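Uncharacterized tRNA/rRNA methyltransferase HI0380 (Haemophilus influenzae, PDB 3ILK) probably binds RNA and methylates it with S-adenosyl-L-methionine as methyl donor, although its own RNA substrate is uncharacterised. Local coordinates at residues T34-V39 with K60-V65; G19-A24 with E46-L51. One frame throughout, in Å; residues are numbered along the deposited sequence.

Contact 1 of 2, residues T34-V39 with K60-V65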
ATOM      1  N   THR A  34      13.841  -1.212 -17.883  1.00 21.77           N
ATOM      2  CA  THR A  34      14.007  -1.354 -19.341  1.00 22.23           C
ATOM      3  C   THR A  34      15.088  -2.334 -19.796  1.00 21.82           C
ATOM      4  O   THR A  34      15.125  -2.661 -20.978  1.00 23.11           O
ATOM      5  CB  THR A  34      14.373  -0.004 -19.971  1.00 21.73           C
ATOM      6  OG1 THR A  34      15.528   0.497 -19.288  1.00 23.21           O
ATOM      7  CG2 THR A  34      13.234   1.018 -19.810  1.00 24.62           C
ATOM      8  N   GLN A  35      16.007  -2.759 -18.926  1.00 21.42           N
ATOM      9  CA  GLN A  35      17.146  -3.551 -19.403  1.00 22.96           C
ATOM     10  C   GLN A  35      16.993  -4.998 -19.083  1.00 22.29           C
ATOM     11  O   GLN A  35      17.120  -5.384 -17.929  1.00 23.09           O
ATOM     12  CB  GLN A  35      18.456  -3.115 -18.788  1.00 24.73           C
ATOM     13  CG  GLN A  35      18.693  -1.621 -18.792  1.00 31.11           C
ATOM     14  CD  GLN A  35      19.558  -1.199 -19.930  1.00 41.65           C
ATOM     15  OE1 GLN A  35      20.725  -0.850 -19.733  1.00 47.69           O
ATOM     16  NE2 GLN A  35      19.018  -1.259 -21.147  1.00 45.06           N
ATOM     17  N   LEU A  36      16.782  -5.784 -20.120  1.00 20.97           N
ATOM     18  CA  LEU A  36      16.531  -7.189 -20.003  1.00 20.84           C
ATOM     19  C   LEU A  36      17.671  -8.008 -20.679  1.00 20.80           C
ATOM     20  O   LEU A  36      18.085  -7.727 -21.805  1.00 20.37           O
ATOM     21  CB  LEU A  36      15.153  -7.523 -20.654  1.00 19.65           C
ATOM     22  CG  LEU A  36      14.833  -9.015 -20.642  1.00 18.79           C
ATOM     23  CD1 LEU A  36      14.614  -9.501 -19.194  1.00 21.14           C
ATOM     24  CD2 LEU A  36      13.578  -9.329 -21.531  1.00 18.34           C
ATOM     25  N   CYS A  37      18.149  -9.023 -19.967  1.00 22.02           N
ATOM     26  CA  CYS A  37      19.144  -9.963 -20.471  1.00 22.70           C
ATOM     27  C   CYS A  37      18.686 -11.409 -20.231  1.00 23.77           C
ATOM     28  O   CYS A  37      18.314 -11.778 -19.092  1.00 24.85           O
ATOM     29  CB  CYS A  37      20.463  -9.671 -19.775  1.00 22.26           C
ATOM     30  SG  CYS A  37      21.851 -10.710 -20.228  1.00 26.06           S
ATOM     31  N   LEU A  38      18.675 -12.195 -21.313  1.00 21.91           N
ATOM     32  CA  LEU A  38      18.383 -13.636 -21.347  1.00 21.56           C
ATOM     33  C   LEU A  38      19.659 -14.507 -21.458  1.00 21.42           C
ATOM     34  O   LEU A  38      20.528 -14.221 -22.303  1.00 19.83           O
ATOM     35  CB  LEU A  38      17.427 -13.933 -22.510  1.00 20.05           C
ATOM     36  CG  LEU A  38      16.218 -12.978 -22.701  1.00 20.24           C
ATOM     37  CD1 LEU A  38      15.354 -13.428 -23.901  1.00 18.03           C
ATOM     38  CD2 LEU A  38      15.364 -12.900 -21.391  1.00 19.06           C
ATOM     39  N   VAL A  39      19.788 -15.504 -20.562  1.00 21.60           N
ATOM     40  CA  VAL A  39      20.841 -16.523 -20.661  1.00 22.20           C
ATOM     41  C   VAL A  39      20.221 -17.763 -21.243  1.00 23.40           C
ATOM     42  O   VAL A  39      19.277 -18.338 -20.667  1.00 24.69           O
ATOM     43  CB  VAL A  39      21.517 -16.807 -19.331  1.00 23.16           C
ATOM     44  CG1 VAL A  39      22.734 -17.807 -19.458  1.00 18.93           C
ATOM     45  CG2 VAL A  39      22.023 -15.440 -18.643  1.00 22.34           C
ATOM     46  N   LYS A  60      12.615  -6.695 -27.706  1.00 20.33           N
ATOM     47  CA  LYS A  60      13.483  -6.417 -28.886  1.00 21.44           C
ATOM     48  C   LYS A  60      14.897  -6.083 -28.469  1.00 20.81           C
ATOM     49  O   LYS A  60      15.889  -6.552 -29.066  1.00 20.78           O
ATOM     50  CB  LYS A  60      12.938  -5.219 -29.719  1.00 21.97           C
ATOM     51  CG  LYS A  60      11.654  -5.466 -30.505  1.00 23.54           C
ATOM     52  CD  LYS A  60      11.268  -4.154 -31.246  1.00 26.85           C
ATOM     53  CE  LYS A  60       9.950  -4.296 -31.966  1.00 28.57           C
ATOM     54  NZ  LYS A  60       9.478  -3.029 -32.624  1.00 28.34           N
ATOM     55  N   ASN A  61      15.002  -5.247 -27.435  1.00 20.60           N
ATOM     56  CA  ASN A  61      16.313  -4.732 -27.042  1.00 20.24           C
ATOM     57  C   ASN A  61      17.072  -5.634 -26.089  1.00 20.23           C
ATOM     58  O   ASN A  61      18.190  -5.342 -25.720  1.00 20.51           O
ATOM     59  CB  ASN A  61      16.165  -3.287 -26.522  1.00 21.13           C
ATOM     60  CG  ASN A  61      15.839  -2.284 -27.664  1.00 21.45           C
ATOM     61  OD1 ASN A  61      14.865  -1.560 -27.604  1.00 27.80           O
ATOM     62  ND2 ASN A  61      16.657  -2.258 -28.682  1.00 25.07           N
ATOM     63  N   ALA A  62      16.479  -6.744 -25.685  1.00 20.38           N
ATOM     64  CA  ALA A  62      17.128  -7.632 -24.736  1.00 20.42           C
ATOM     65  C   ALA A  62      18.422  -8.190 -25.279  1.00 21.48           C
ATOM     66  O   ALA A  62      18.542  -8.495 -26.452  1.00 21.48           O
ATOM     67  CB  ALA A  62      16.206  -8.774 -24.297  1.00 20.21           C
ATOM     68  N   ARG A  63      19.428  -8.231 -24.400  1.00 22.77           N
ATOM     69  CA  ARG A  63      20.596  -9.040 -24.595  1.00 23.39           C
ATOM     70  C   ARG A  63      20.270 -10.535 -24.549  1.00 23.61           C
ATOM     71  O   ARG A  63      19.380 -10.973 -23.831  1.00 22.57           O
ATOM     72  CB  ARG A  63      21.599  -8.775 -23.492  1.00 23.99           C
ATOM     73  CG  ARG A  63      22.204  -7.512 -23.635  1.00 27.24           C
ATOM     74  CD  ARG A  63      23.323  -7.351 -22.620  1.00 35.49           C
ATOM     75  NE  ARG A  63      23.711  -5.955 -22.724  1.00 36.91           N
ATOM     76  CZ  ARG A  63      24.803  -5.433 -22.209  1.00 35.91           C
ATOM     77  NH1 ARG A  63      25.650  -6.203 -21.526  1.00 29.36           N
ATOM     78  NH2 ARG A  63      25.026  -4.140 -22.409  1.00 33.40           N
ATOM     79  N   VAL A  64      21.048 -11.293 -25.310  1.00 21.19           N
ATOM     80  CA  VAL A  64      20.962 -12.733 -25.278  1.00 20.40           C
ATOM     81  C   VAL A  64      22.347 -13.316 -25.299  1.00 19.85           C
ATOM     82  O   VAL A  64      23.062 -13.235 -26.307  1.00 20.21           O
ATOM     83  CB  VAL A  64      20.183 -13.293 -26.429  1.00 18.06           C
ATOM     84  CG1 VAL A  64      19.957 -14.773 -26.159  1.00 19.91           C
ATOM     85  CG2 VAL A  64      18.871 -12.579 -26.543  1.00 20.01           C
ATOM     86  N   VAL A  65      22.700 -13.937 -24.176  1.00 20.30           N
ATOM     87  CA  VAL A  65      24.038 -14.497 -24.003  1.00 20.42           C
ATOM     88  C   VAL A  65      23.936 -15.960 -23.549  1.00 21.03           C
ATOM     89  O   VAL A  65      22.849 -16.450 -23.158  1.00 19.81           O
ATOM     90  CB  VAL A  65      24.929 -13.651 -23.003  1.00 20.54           C
ATOM     91  CG1 VAL A  65      25.088 -12.177 -23.508  1.00 20.46           C
ATOM     92  CG2 VAL A  65      24.376 -13.678 -21.528  1.00 19.71           C
TER

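Contact 2 of 2, residues G19-A24 with E46-L51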
ATOM      1  N   GLY A  19       6.626 -17.390 -23.818  1.00 27.37           N
ATOM      2  CA  GLY A  19       5.714 -16.446 -23.184  1.00 26.29           C
ATOM      3  C   GLY A  19       6.216 -15.847 -21.887  1.00 25.91           C
ATOM      4  O   GLY A  19       5.854 -14.732 -21.563  1.00 25.10           O
ATOM      5  N   ASN A  20       7.041 -16.578 -21.136  1.00 25.81           N
ATOM      6  CA  ASN A  20       7.557 -16.092 -19.862  1.00 25.49           C
ATOM      7  C   ASN A  20       8.452 -14.867 -19.995  1.00 24.62           C
ATOM      8  O   ASN A  20       8.478 -14.005 -19.114  1.00 25.88           O
ATOM      9  CB  ASN A  20       8.330 -17.201 -19.153  1.00 26.25           C
ATOM     10  CG  ASN A  20       7.445 -18.376 -18.795  1.00 29.05           C
ATOM     11  OD1 ASN A  20       6.224 -18.289 -18.905  1.00 28.26           O
ATOM     12  ND2 ASN A  20       8.052 -19.481 -18.370  1.00 32.30           N
ATOM     13  N   ILE A  21       9.238 -14.827 -21.066  1.00 23.22           N
ATOM     14  CA  ILE A  21      10.008 -13.614 -21.423  1.00 21.92           C
ATOM     15  C   ILE A  21       9.044 -12.435 -21.655  1.00 21.42           C
ATOM     16  O   ILE A  21       9.281 -11.344 -21.196  1.00 20.03           O
ATOM     17  CB  ILE A  21      10.806 -13.857 -22.742  1.00 21.64           C
ATOM     18  CG1 ILE A  21      11.832 -14.961 -22.540  1.00 20.26           C
ATOM     19  CG2 ILE A  21      11.347 -12.554 -23.297  1.00 21.35           C
ATOM     20  CD1 ILE A  21      12.539 -15.359 -23.818  1.00 22.81           C
ATOM     21  N   GLY A  22       7.975 -12.659 -22.427  1.00 19.99           N
ATOM     22  CA  GLY A  22       6.992 -11.597 -22.571  1.00 20.15           C
ATOM     23  C   GLY A  22       6.380 -11.075 -21.251  1.00 19.70           C
ATOM     24  O   GLY A  22       6.225  -9.868 -21.085  1.00 17.43           O
ATOM     25  N   SER A  23       5.984 -12.000 -20.368  1.00 19.68           N
ATOM     26  CA  SER A  23       5.229 -11.672 -19.155  1.00 19.68           C
ATOM     27  C   SER A  23       6.210 -10.912 -18.229  1.00 19.88           C
ATOM     28  O   SER A  23       5.793  -9.947 -17.578  1.00 19.11           O
ATOM     29  CB  SER A  23       4.679 -12.923 -18.480  1.00 18.22           C
ATOM     30  OG  SER A  23       3.810 -13.592 -19.376  1.00 25.47           O
ATOM     31  N   ALA A  24       7.476 -11.314 -18.215  1.00 19.72           N
ATOM     32  CA  ALA A  24       8.511 -10.558 -17.408  1.00 21.90           C
ATOM     33  C   ALA A  24       8.821  -9.123 -17.910  1.00 23.08           C
ATOM     34  O   ALA A  24       9.084  -8.196 -17.090  1.00 24.34           O
ATOM     35  CB  ALA A  24       9.812 -11.355 -17.317  1.00 21.67           C
ATOM     36  N   GLU A  46       7.006 -15.538 -31.408  1.00 29.92           N
ATOM     37  CA  GLU A  46       5.867 -14.629 -31.365  1.00 31.14           C
ATOM     38  C   GLU A  46       5.251 -14.501 -29.957  1.00 31.02           C
ATOM     39  O   GLU A  46       4.908 -13.400 -29.531  1.00 30.67           O
ATOM     40  CB  GLU A  46       4.819 -15.000 -32.411  1.00 31.44           C
ATOM     41  CG  GLU A  46       3.686 -13.981 -32.563  1.00 34.94           C
ATOM     42  CD  GLU A  46       4.041 -12.768 -33.441  1.00 38.99           C
ATOM     43  OE1 GLU A  46       3.515 -12.671 -34.586  1.00 37.25           O
ATOM     44  OE2 GLU A  46       4.829 -11.901 -32.977  1.00 39.07           O
ATOM     45  N   GLN A  47       5.163 -15.614 -29.230  1.00 30.68           N
ATOM     46  CA  GLN A  47       4.661 -15.613 -27.857  1.00 29.99           C
ATOM     47  C   GLN A  47       5.442 -14.709 -26.892  1.00 29.86           C
ATOM     48  O   GLN A  47       4.838 -14.154 -25.974  1.00 29.08           O
ATOM     49  CB  GLN A  47       4.584 -17.040 -27.285  1.00 30.12           C
ATOM     50  CG  GLN A  47       3.580 -17.947 -27.978  1.00 32.87           C
ATOM     51  CD  GLN A  47       2.262 -17.241 -28.198  1.00 36.01           C
ATOM     52  OE1 GLN A  47       1.603 -16.804 -27.239  1.00 36.75           O
ATOM     53  NE2 GLN A  47       1.877 -17.096 -29.468  1.00 38.82           N
ATOM     54  N   SER A  48       6.762 -14.568 -27.093  1.00 28.72           N
ATOM     55  CA  SER A  48       7.574 -13.652 -26.297  1.00 28.52           C
ATOM     56  C   SER A  48       7.089 -12.216 -26.492  1.00 28.36           C
ATOM     57  O   SER A  48       7.124 -11.390 -25.557  1.00 28.51           O
ATOM     58  CB  SER A  48       9.061 -13.766 -26.676  1.00 28.55           C
ATOM     59  OG  SER A  48       9.490 -15.121 -26.626  1.00 27.99           O
ATOM     60  N   TYR A  49       6.646 -11.938 -27.715  1.00 27.22           N
ATOM     61  CA  TYR A  49       6.126 -10.632 -28.078  1.00 27.22           C
ATOM     62  C   TYR A  49       4.667 -10.449 -27.687  1.00 25.86           C
ATOM     63  O   TYR A  49       4.319  -9.448 -27.063  1.00 25.73           O
ATOM     64  CB  TYR A  49       6.324 -10.382 -29.574  1.00 27.00           C
ATOM     65  CG  TYR A  49       7.786 -10.241 -29.899  1.00 30.33           C
ATOM     66  CD1 TYR A  49       8.419  -9.016 -29.743  1.00 30.76           C
ATOM     67  CD2 TYR A  49       8.551 -11.348 -30.314  1.00 31.25           C
ATOM     68  CE1 TYR A  49       9.768  -8.862 -30.035  1.00 33.29           C
ATOM     69  CE2 TYR A  49       9.905 -11.213 -30.607  1.00 34.43           C
ATOM     70  CZ  TYR A  49      10.502  -9.954 -30.456  1.00 35.53           C
ATOM     71  OH  TYR A  49      11.831  -9.765 -30.735  1.00 39.73           O
ATOM     72  N   ALA A  50       3.841 -11.435 -28.017  1.00 24.16           N
ATOM     73  CA  ALA A  50       2.428 -11.429 -27.645  1.00 23.34           C
ATOM     74  C   ALA A  50       2.192 -11.159 -26.154  1.00 22.10           C
ATOM     75  O   ALA A  50       1.406 -10.295 -25.813  1.00 22.35           O
ATOM     76  CB  ALA A  50       1.745 -12.731 -28.051  1.00 22.76           C
ATOM     77  N   LEU A  51       2.850 -11.916 -25.286  1.00 21.23           N
ATOM     78  CA  LEU A  51       2.649 -11.770 -23.844  1.00 21.92           C
ATOM     79  C   LEU A  51       3.268 -10.482 -23.240  1.00 22.64           C
ATOM     80  O   LEU A  51       3.063 -10.163 -22.037  1.00 22.04           O
ATOM     81  CB  LEU A  51       3.125 -13.052 -23.121  1.00 21.02           C
ATOM     82  CG  LEU A  51       2.075 -14.164 -22.979  1.00 25.52           C
ATOM     83  CD1 LEU A  51       1.468 -14.537 -24.340  1.00 20.97           C
ATOM     84  CD2 LEU A  51       2.642 -15.397 -22.304  1.00 27.30           C
TER

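Contact 1 of 2, residues T34-V39 with K60-V65
Leu36 meets the second segment at the start of strand 63-65: its carbonyl O accepts Arg63 N at 3.0 Å, within the carbonyl plane but with a bent N-H...O angle of 134°. The same oxygen lies 3.1 Å from Ala62 CA, a CA-H...O contact. With CG anti to the backbone N (chi1 177°), the isobutyl group runs alongside the Ala62 methyl, and CD2 approaches Ala62 CB to 3.9 Å. A small methyl fits here, where the chain has to lie close to strand 35-39. Cys37, on the other face, makes its inward backbone bonds to strand 8-13, while its SG touches Arg63 CB at 3.8 Å. The aliphatic base of the arginine thus covers the thiol, whereas its extended chain carries the guanidinium away. Leu38 supplies both remaining bonds of the ladder. Its N-H points almost straight at Arg63 O (177°), although the donor is tilted from that carbonyl's plane, and its own O takes Val65 N at 2.9 Å, nearly in line with the C=O bond. Its side chain turns to the face of Val64, where Ile21 of helix 18-31 covers it. Val39 then returns to the Cys37 face; its CG2 crosses Val65 CG2 obliquely at 4.1 Å. Val65 CG2, placed between its own backbone N and carbonyl carbon, also lies 4.1 Å from Cys37 SG, beside Ala71 of helix 68-71. Branched valines suit this pairing, being compact and at home in extended backbone. Strands 35-39 and 63-65, the latter outermost in the sheet, are neighbouring parallel strands joined through helices 46-50 and 56-61, a beta-alpha-beta crossover in the Rossmann-like alpha/beta fold of SPOUT methyltransferases.

Contact 2 of 2, residues G19-A24 with E46-L51
Leu51, Ser48 and Gly19 bury the most surface where two helices of the alpha/beta methyltransferase domain run side by side, their N-to-C directions only 22° apart. The short axes come within 6.5 Å, a very close approach that rests on Gly19 and Gly22, which lie about one turn apart on helix 18-31 and offer bare backbone to the partner. Ser48 stands opposite Gly22, and its carbonyl O comes to 3.0 Å from Gly22 CA. This is tight backbone packing, and no hydrogen bond joins the two segments. Serine suits this close approach, being small and able to bond its hydroxyl to backbone; that hydroxyl is turned back beside its own backbone N (chi1 -52°). From there OG bonds to Ser18 O, just ahead of Gly19, and accepts from Asp45 N; a buried polar atom is thereby satisfied and the two stretches of chain are tied together. The Ile21 CD1 methyl ends 4.2 Å from Ser48 OG, adding an apolar neighbour. At the C-terminal end of segment 46-51, Leu51 leans over helix 18-31. Its CD2 methyl rests 3.4 Å from Gly19 CA, while CB lies near Gly19 O. The branched leucine can lay one methyl on the bare Gly19 backbone while the residue as a whole remains exposed. Leu51 CD2 also meets Ser23 OG at 3.6 Å. The serine hydroxyl, lying beside its own backbone N, is satisfied within its helix: Ser23 OG donates to Gly19 O at 3.2 Å from above the carbonyl plane, 44° out of it, and that oxygen also accepts from Ser23 N.

How the contacts relate
The two contacts touch at two points, Leu38 CD1 against Ile21 CD1 at 3.4 Å and Lys60 CG against Tyr49 CE1 at 3.9 Å. In contact 1 Leu36 to Val39 of strand 35-39 are buried, while Arg63 and Val64 are exposed; in contact 2 the two glycines, Ile21 and Ser48 are buried, and Gln47 and Leu51 are exposed. Contact 1 lies within the sheet and depends on backbone hydrogen bonds, whereas contact 2 lies in the helical layer on the Leu38 face and is held by close glycine packing. Along the chain their segments alternate: helix 18-31 leads into strand 35-39, and helix 46-50 is passed on the way to strand 63-65.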